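Local structure of carboxyl esterase NP (Bacillus subtilis, 4CCW) at residues 9-14 / 206-211; 19-24 / 197-202; 228-233 / 257-262. The protein hydrolyses carboxylic esters to an alcohol and a carboxylate, as a carboxylesterase of the alpha/beta hydrolase superfamily. One frame throughout, in Å; residues are numbered along the deposited sequence.

Overall arrangement
From the N terminus, residues 9-14 lead into helix 12-24. Interaction 1 pairs this start with residues 206-211, just after helix 194-205, and so closes a loop of some 190 residues. Interaction 2 (19-24 / 197-202) is nested inside that loop and uses the same helix 12-24, now against helix 194-205 itself. Their centres are 14 Å apart. Together they tie the N-terminal helix to helix 194-205 and the loop that follows it. Interaction 3 (228-233 / 257-262) comes later in the chain, in series with the others. It closes a short loop between the ends of helices 226-230 and 249-259. Its centre is about 40 Å from that of interaction 1, on the opposite side of the chain's centre.

Interaction 1 (9-14 / 206-211); sequences ELSDNG and WQDGSR
Trp206 meets residues 9-14 mainly through its indole ring. Gly14 lies over one face, its CA 3.4 Å from the centroid of the five-membered ring and 10° off the normal, a CH-pi contact. Leu10 adds an apolar contact, with CD2 3.4 Å from Trp206 CZ2, and the two side chains cross at about a right angle. The CG of Trp206 is anti to its backbone N (chi1 -178°), which lays the indole along the start of the helix.

The polar contacts centre on Ser11, the N-cap of helix 12-24. Ser11 OG accepts from Gly14 N at 3.2 Å and donates to Asp208 OD1 at 2.7 Å. Asp208 OD1 is met on its syn side, 28° out of the carboxylate plane.

Three waters add bridges. One accepts from Ser11 N and from Trp206 NE1 (3.1 Å), at the edge of the indole. Another accepts from Asn13 ND2 and Gln207 N. The third accepts from Asn13 N and donates to Asp208 OD2.

An alanine in place of Trp206 removes the indole, which would probably leave Leu10 CD2 and Gly14 without their packing surface and the first water with Ser11 N but no indole N-H.

At this surface contact the capping serine both receives and gives a hydrogen bond, which ties the helix N terminus to Asp208. The Asp208 carboxylate, close to that terminus, probably gains from the helix dipole.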
# COMPACT_ATOMS: atom_id res chain seq x y z
N GLU A 9 16.21 -20.66 -0.09
CA GLU A 9 15.40 -21.59 -0.89
C GLU A 9 14.22 -20.92 -1.62
O GLU A 9 13.06 -21.02 -1.20
CB GLU A 9 14.92 -22.81 -0.07
CG GLU A 9 14.53 -24.01 -0.93
CD GLU A 9 15.62 -24.43 -1.91
OE1 GLU A 9 15.76 -23.77 -2.97
OE2 GLU A 9 16.32 -25.42 -1.65
N LEU A 10 14.56 -20.23 -2.71
CA LEU A 10 13.58 -19.67 -3.62
C LEU A 10 13.37 -20.60 -4.81
O LEU A 10 14.33 -21.12 -5.37
CB LEU A 10 14.06 -18.30 -4.14
CG LEU A 10 13.66 -17.04 -3.37
CD1 LEU A 10 14.51 -15.85 -3.79
CD2 LEU A 10 12.19 -16.73 -3.56
N SER A 11 12.11 -20.80 -5.20
CA SER A 11 11.80 -21.57 -6.41
C SER A 11 12.28 -20.81 -7.66
O SER A 11 12.64 -19.63 -7.58
CB SER A 11 10.31 -21.88 -6.49
OG SER A 11 9.54 -20.71 -6.77
N ASP A 12 12.29 -21.49 -8.81
CA ASP A 12 12.56 -20.82 -10.09
C ASP A 12 11.62 -19.62 -10.33
O ASP A 12 12.04 -18.57 -10.84
CB ASP A 12 12.49 -21.81 -11.25
CG ASP A 12 13.54 -22.92 -11.16
OD1 ASP A 12 14.38 -22.91 -10.24
OD2 ASP A 12 13.51 -23.81 -12.03
N ASN A 13 10.34 -19.77 -9.97
CA ASN A 13 9.38 -18.66 -10.09
C ASN A 13 9.67 -17.52 -9.14
O ASN A 13 9.40 -16.36 -9.45
CB ASN A 13 7.94 -19.17 -9.91
CG ASN A 13 7.46 -19.97 -11.10
OD1 ASN A 13 8.18 -20.14 -12.09
ND2 ASN A 13 6.24 -20.48 -11.02
N GLY A 14 10.20 -17.86 -7.96
CA GLY A 14 10.63 -16.87 -6.98
C GLY A 14 11.82 -16.06 -7.47
O GLY A 14 11.83 -14.84 -7.34
N TRP A 206 4.27 -16.58 -9.31
CA TRP A 206 4.99 -17.12 -8.16
C TRP A 206 4.03 -17.53 -7.08
O TRP A 206 3.57 -16.72 -6.27
CB TRP A 206 6.03 -16.11 -7.64
CG TRP A 206 6.85 -16.60 -6.47
CD1 TRP A 206 7.24 -17.90 -6.18
CD2 TRP A 206 7.45 -15.78 -5.40
NE1 TRP A 206 8.00 -17.95 -5.04
CE2 TRP A 206 8.17 -16.71 -4.53
CE3 TRP A 206 7.47 -14.42 -5.11
CZ2 TRP A 206 8.85 -16.28 -3.40
CZ3 TRP A 206 8.16 -14.00 -3.96
CH2 TRP A 206 8.84 -14.91 -3.13
N GLN A 207 3.71 -18.83 -7.06
CA GLN A 207 2.64 -19.36 -6.22
C GLN A 207 3.10 -20.41 -5.20
O GLN A 207 2.32 -20.83 -4.34
CB GLN A 207 1.53 -19.95 -7.10
CG GLN A 207 0.87 -18.92 -8.01
CD GLN A 207 -0.12 -19.54 -8.98
OE1 GLN A 207 0.09 -19.52 -10.20
NE2 GLN A 207 -1.20 -20.11 -8.44
N ASP A 208 4.36 -20.82 -5.29
CA ASP A 208 4.89 -21.87 -4.43
C ASP A 208 5.77 -21.35 -3.29
O ASP A 208 6.53 -22.10 -2.68
CB ASP A 208 5.62 -22.94 -5.26
CG ASP A 208 6.70 -22.37 -6.18
OD1 ASP A 208 6.99 -21.16 -6.11
OD2 ASP A 208 7.25 -23.14 -6.99
N GLY A 209 5.65 -20.05 -3.01
CA GLY A 209 6.38 -19.42 -1.92
C GLY A 209 5.57 -19.42 -0.64
O GLY A 209 4.79 -20.35 -0.38
N SER A 210 5.74 -18.37 0.16
CA SER A 210 5.04 -18.22 1.43
C SER A 210 3.53 -18.36 1.26
O SER A 210 2.95 -17.76 0.35
CB SER A 210 5.38 -16.87 2.08
OG SER A 210 4.75 -15.80 1.40
N ARG A 211 2.91 -19.16 2.12
CA ARG A 211 1.46 -19.34 2.08
C ARG A 211 0.75 -18.19 2.77
O ARG A 211 1.03 -17.88 3.94
CB ARG A 211 1.05 -20.68 2.71
CG ARG A 211 -0.37 -21.10 2.35
CD ARG A 211 -0.84 -22.29 3.18
NE ARG A 211 -1.25 -21.90 4.53
CZ ARG A 211 -2.49 -21.57 4.87
NH1 ARG A 211 -3.47 -21.58 3.96
NH2 ARG A 211 -2.77 -21.23 6.12
O HOH W 1 9.82 -19.71 -3.30
O HOH W 2 5.05 -20.81 -8.49
O HOH W 3 9.06 -22.38 -9.61

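Interaction 2 (19-24 / 197-202); sequences QTYNES and VKQFQA
Gln199 reaches from helix 194-205 along helix 12-24 and carries the tightly packed part of the contact. With CG swung opposite the backbone N, its extended chain takes the amide past Thr20 to Tyr21 and Ser24. Ser24 OG donates to Gln199 OE1 at 2.8 Å. The C=O...donor angle is 135°, and the donor is tilted out of the carbonyl plane. The amide nitrogen lies beside the tyrosine, with Gln199 NE2 3.2 Å from Tyr21 CD2. The two side chains point the same way, and ring and amide planes are 57° apart.

The backbones come close at Thr20. Thr20 OG1 is 3.4 Å from Gln199 CA and 3.6 Å from Ala202 CB. The same hydroxyl bonds to Tyr17 O within its own helix. Thr20 CG2 lies against Ala202 CB at 3.9 Å. With Thr20 facing Ala202 and the CA of Gln199, the two short axes approach to 8.5 Å.

The amide of Gln199 is buried, and its polar ends have further partners beyond the two segments. OE1 also bonds to Thr68 OG1, and NE2 to Ser66 OG and Tyr17 OH. These bonds probably fix the amide against rotation.

The other side is loose and open to solvent. The Lys198 chain leads away, and its NZ stays 6.1 Å from Glu23 OE1. Glu23 instead accepts from Gln19 NE2 on its own helix.

This is an antiparallel helix-helix contact, at 158°, away from the annotated sites. Beyond it, Tyr21 OH bonds to Asp87 and its ring meets His45 of strand 42-49. Phe200, on the far side of its helix, touches Val178 of helix 177-185 and packs edge-to-face with Phe65, which lines the pocket of the bound (2-hydroxyethoxy)acetic acid.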
# COMPACT_ATOMS: atom_id res chain seq x y z
N GLN A 19 14.06 -11.05 -9.85
CA GLN A 19 14.69 -10.37 -10.98
C GLN A 19 13.81 -9.24 -11.54
O GLN A 19 14.30 -8.14 -11.80
CB GLN A 19 15.04 -11.38 -12.09
CG GLN A 19 15.77 -10.77 -13.29
CD GLN A 19 17.06 -10.06 -12.91
OE1 GLN A 19 17.73 -10.42 -11.94
NE2 GLN A 19 17.41 -9.03 -13.68
N THR A 20 12.52 -9.51 -11.72
CA THR A 20 11.58 -8.50 -12.22
C THR A 20 11.43 -7.32 -11.25
O THR A 20 11.25 -6.18 -11.68
CB THR A 20 10.18 -9.07 -12.57
OG1 THR A 20 9.55 -9.60 -11.40
CG2 THR A 20 10.26 -10.13 -13.68
N TYR A 21 11.49 -7.61 -9.95
CA TYR A 21 11.42 -6.58 -8.91
C TYR A 21 12.62 -5.64 -9.06
O TYR A 21 12.47 -4.41 -9.03
CB TYR A 21 11.43 -7.26 -7.54
CG TYR A 21 11.21 -6.36 -6.34
CD1 TYR A 21 12.16 -5.39 -5.99
CD2 TYR A 21 10.09 -6.51 -5.54
CE1 TYR A 21 11.96 -4.58 -4.87
CE2 TYR A 21 9.89 -5.72 -4.43
CZ TYR A 21 10.82 -4.75 -4.11
OH TYR A 21 10.60 -3.97 -3.01
N ASN A 22 13.80 -6.22 -9.24
CA ASN A 22 15.02 -5.45 -9.42
C ASN A 22 14.98 -4.60 -10.68
O ASN A 22 15.47 -3.47 -10.69
CB ASN A 22 16.25 -6.37 -9.41
CG ASN A 22 16.52 -6.96 -8.04
OD1 ASN A 22 15.97 -6.51 -7.03
ND2 ASN A 22 17.35 -7.99 -7.99
N GLU A 23 14.39 -5.14 -11.74
CA GLU A 23 14.26 -4.40 -12.99
C GLU A 23 13.28 -3.23 -12.88
O GLU A 23 13.50 -2.18 -13.48
CB GLU A 23 13.92 -5.34 -14.15
CG GLU A 23 15.07 -6.29 -14.44
CD GLU A 23 14.87 -7.16 -15.65
OE1 GLU A 23 13.90 -6.93 -16.40
OE2 GLU A 23 15.69 -8.08 -15.86
N SER A 24 12.21 -3.41 -12.11
CA SER A 24 11.28 -2.30 -11.81
C SER A 24 11.95 -1.16 -11.03
O SER A 24 11.56 -0.01 -11.16
CB SER A 24 10.06 -2.79 -11.05
OG SER A 24 9.20 -3.55 -11.89
N VAL A 197 4.53 -3.95 -15.03
CA VAL A 197 3.52 -4.98 -15.32
C VAL A 197 4.17 -6.36 -15.36
O VAL A 197 3.59 -7.32 -14.84
CB VAL A 197 2.73 -4.71 -16.63
CG1 VAL A 197 1.77 -5.86 -16.92
CG2 VAL A 197 1.95 -3.41 -16.53
N LYS A 198 5.34 -6.46 -16.00
CA LYS A 198 6.10 -7.71 -16.04
C LYS A 198 6.34 -8.26 -14.64
O LYS A 198 6.24 -9.47 -14.42
CB LYS A 198 7.44 -7.54 -16.77
CG LYS A 198 7.36 -7.70 -18.28
CD LYS A 198 8.75 -7.68 -18.89
CE LYS A 198 8.72 -7.98 -20.39
NZ LYS A 198 10.07 -8.35 -20.91
N GLN A 199 6.67 -7.36 -13.70
CA GLN A 199 6.85 -7.74 -12.30
C GLN A 199 5.55 -8.23 -11.66
O GLN A 199 5.54 -9.21 -10.92
CB GLN A 199 7.46 -6.59 -11.49
CG GLN A 199 7.68 -6.92 -10.01
CD GLN A 199 7.86 -5.69 -9.13
OE1 GLN A 199 7.99 -4.58 -9.61
NE2 GLN A 199 7.87 -5.91 -7.83
N PHE A 200 4.47 -7.51 -11.93
CA PHE A 200 3.17 -7.87 -11.37
C PHE A 200 2.78 -9.27 -11.86
O PHE A 200 2.35 -10.12 -11.07
CB PHE A 200 2.12 -6.82 -11.73
CG PHE A 200 0.72 -7.19 -11.33
CD1 PHE A 200 0.36 -7.28 -9.99
CD2 PHE A 200 -0.26 -7.41 -12.30
CE1 PHE A 200 -0.93 -7.62 -9.62
CE2 PHE A 200 -1.55 -7.75 -11.93
CZ PHE A 200 -1.89 -7.85 -10.59
N GLN A 201 2.97 -9.52 -13.15
CA GLN A 201 2.72 -10.83 -13.75
C GLN A 201 3.57 -11.92 -13.08
O GLN A 201 3.05 -13.00 -12.76
CB GLN A 201 2.99 -10.79 -15.26
CG GLN A 201 2.10 -9.81 -16.03
CD GLN A 201 2.28 -9.89 -17.53
OE1 GLN A 201 3.29 -9.42 -18.08
NE2 GLN A 201 1.30 -10.46 -18.22
N ALA A 202 4.86 -11.63 -12.88
CA ALA A 202 5.78 -12.62 -12.31
C ALA A 202 5.38 -12.93 -10.87
O ALA A 202 5.48 -14.08 -10.42
CB ALA A 202 7.23 -12.17 -12.42

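Interaction 3 (228-233 / 257-262); sequences ELRSAR and SSFVPD
Arg230 and Phe259 both have CG anti to the carbonyl carbon (chi1 -77° and -61°). The arginine chain is then extended from CG to NE, which carries its guanidinium to the Phe259 ring. The ring comes edge first. Phe259 CE1 lies over one guanidinium face, offset toward the rim, and is 3.6 Å from Arg230 NH2. The two planes are 87° apart, so the contact is a T-shaped one with the guanidinium offering its face and the ring its edge. It is therefore not the stacked form of cation-pi contact, in which the charge sits over the ring. Arg230 NH1 also forms a salt bridge with Glu227, which probably helps to fix its position.

Leu229 and Val260 form the buried side. Leu229 CB is 3.6 Å from Phe259 CB and 4.2 Å from Val260 CG2. Val260 CG1 faces Ala232 CB at 4.0 Å. Leu229 also touches Phe158 and Phe224, and Ala232 touches Leu140 of helix 130-141.

Backbone groups also meet. Arg230 CA makes a CA-H...O contact with Phe259 O at 3.4 Å. Pro261 packs against the Leu229 and Arg230 carbonyls, with its CG 3.3 Å from Arg230 O and its CD 3.5 Å from Leu229 O. Ala232 CB adds an apolar contact with Pro261 CD. A water accepts from Asp262 N and gives a weak bond to Ala232 O.

Both segments lead into neighbouring parallel strands, 236-241 and 263-268, and Asp262 is already bonded through its backbone to Ile236. The contact thus closes a beta-alpha-beta crossover, in which helix 249-259 joins the two strands, as is usual in the alpha/beta hydrolase fold.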
# COMPACT_ATOMS: atom_id res chain seq x y z
N GLU A 228 -14.89 2.75 16.06
CA GLU A 228 -13.47 2.78 15.69
C GLU A 228 -13.10 4.00 14.85
O GLU A 228 -12.10 4.66 15.12
CB GLU A 228 -13.07 1.48 14.98
CG GLU A 228 -12.92 0.34 15.99
CD GLU A 228 -12.80 -1.04 15.38
OE1 GLU A 228 -13.24 -1.24 14.24
OE2 GLU A 228 -12.30 -1.93 16.10
N LEU A 229 -13.93 4.33 13.87
CA LEU A 229 -13.71 5.51 13.04
C LEU A 229 -13.79 6.81 13.86
O LEU A 229 -12.96 7.70 13.68
CB LEU A 229 -14.69 5.55 11.86
CG LEU A 229 -14.57 4.45 10.79
CD1 LEU A 229 -15.60 4.72 9.69
CD2 LEU A 229 -13.16 4.38 10.21
N ARG A 230 -14.79 6.91 14.73
CA ARG A 230 -14.94 8.09 15.60
C ARG A 230 -13.72 8.31 16.49
O ARG A 230 -13.46 9.44 16.96
CB ARG A 230 -16.17 7.95 16.49
CG ARG A 230 -17.48 8.22 15.76
CD ARG A 230 -18.65 8.06 16.71
NE ARG A 230 -19.84 8.67 16.13
CZ ARG A 230 -20.95 8.01 15.83
NH1 ARG A 230 -21.06 6.72 16.08
NH2 ARG A 230 -21.97 8.67 15.30
N SER A 231 -12.99 7.23 16.74
CA SER A 231 -11.87 7.26 17.69
C SER A 231 -10.56 7.81 17.10
O SER A 231 -9.61 8.05 17.85
CB SER A 231 -11.64 5.87 18.29
OG SER A 231 -10.83 5.05 17.45
N ALA A 232 -10.53 8.03 15.78
CA ALA A 232 -9.32 8.53 15.09
C ALA A 232 -8.81 9.82 15.73
O ALA A 232 -9.58 10.76 15.93
CB ALA A 232 -9.60 8.76 13.61
N ARG A 233 -7.51 9.86 16.02
CA ARG A 233 -6.89 11.04 16.67
C ARG A 233 -5.68 11.57 15.87
O ARG A 233 -4.84 12.31 16.39
CB ARG A 233 -6.45 10.68 18.09
CG ARG A 233 -7.58 10.52 19.09
CD ARG A 233 -7.05 10.48 20.52
NE ARG A 233 -6.54 9.16 20.90
CZ ARG A 233 -5.41 8.95 21.57
NH1 ARG A 233 -4.62 9.95 21.91
NH2 ARG A 233 -5.05 7.71 21.89
N SER A 257 -16.33 10.48 5.98
CA SER A 257 -16.60 11.86 6.38
C SER A 257 -17.61 11.97 7.50
O SER A 257 -17.60 12.94 8.23
CB SER A 257 -17.09 12.68 5.18
OG SER A 257 -16.12 12.69 4.15
N SER A 258 -18.49 10.96 7.62
CA SER A 258 -19.52 10.93 8.67
C SER A 258 -18.96 10.68 10.07
O SER A 258 -19.52 11.17 11.06
CB SER A 258 -20.61 9.89 8.33
OG SER A 258 -21.38 10.31 7.19
N PHE A 259 -17.86 9.93 10.16
CA PHE A 259 -17.33 9.48 11.46
C PHE A 259 -15.91 9.94 11.84
O PHE A 259 -15.63 10.14 13.04
CB PHE A 259 -17.39 7.95 11.54
CG PHE A 259 -18.77 7.38 11.43
CD1 PHE A 259 -19.62 7.38 12.53
CD2 PHE A 259 -19.23 6.84 10.23
CE1 PHE A 259 -20.90 6.87 12.43
CE2 PHE A 259 -20.52 6.35 10.12
CZ PHE A 259 -21.36 6.36 11.22
N VAL A 260 -15.01 10.07 10.87
CA VAL A 260 -13.60 10.36 11.20
C VAL A 260 -13.48 11.84 11.56
O VAL A 260 -13.81 12.68 10.74
CB VAL A 260 -12.64 10.00 10.04
CG1 VAL A 260 -11.21 10.41 10.37
CG2 VAL A 260 -12.71 8.51 9.72
N PRO A 261 -13.02 12.16 12.77
CA PRO A 261 -13.04 13.55 13.25
C PRO A 261 -12.20 14.52 12.42
O PRO A 261 -12.63 15.64 12.16
CB PRO A 261 -12.43 13.44 14.65
CG PRO A 261 -12.82 12.08 15.08
CD PRO A 261 -12.64 11.23 13.85
N ASP A 262 -11.01 14.10 12.03
CA ASP A 262 -10.10 15.05 11.43
C ASP A 262 -9.77 14.48 10.07
O ASP A 262 -8.81 13.71 9.94
CB ASP A 262 -8.85 15.23 12.32
CG ASP A 262 -7.93 16.35 11.87
OD1 ASP A 262 -8.07 16.85 10.73
OD2 ASP A 262 -7.05 16.74 12.67
O HOH W 4 -8.92 12.00 12.97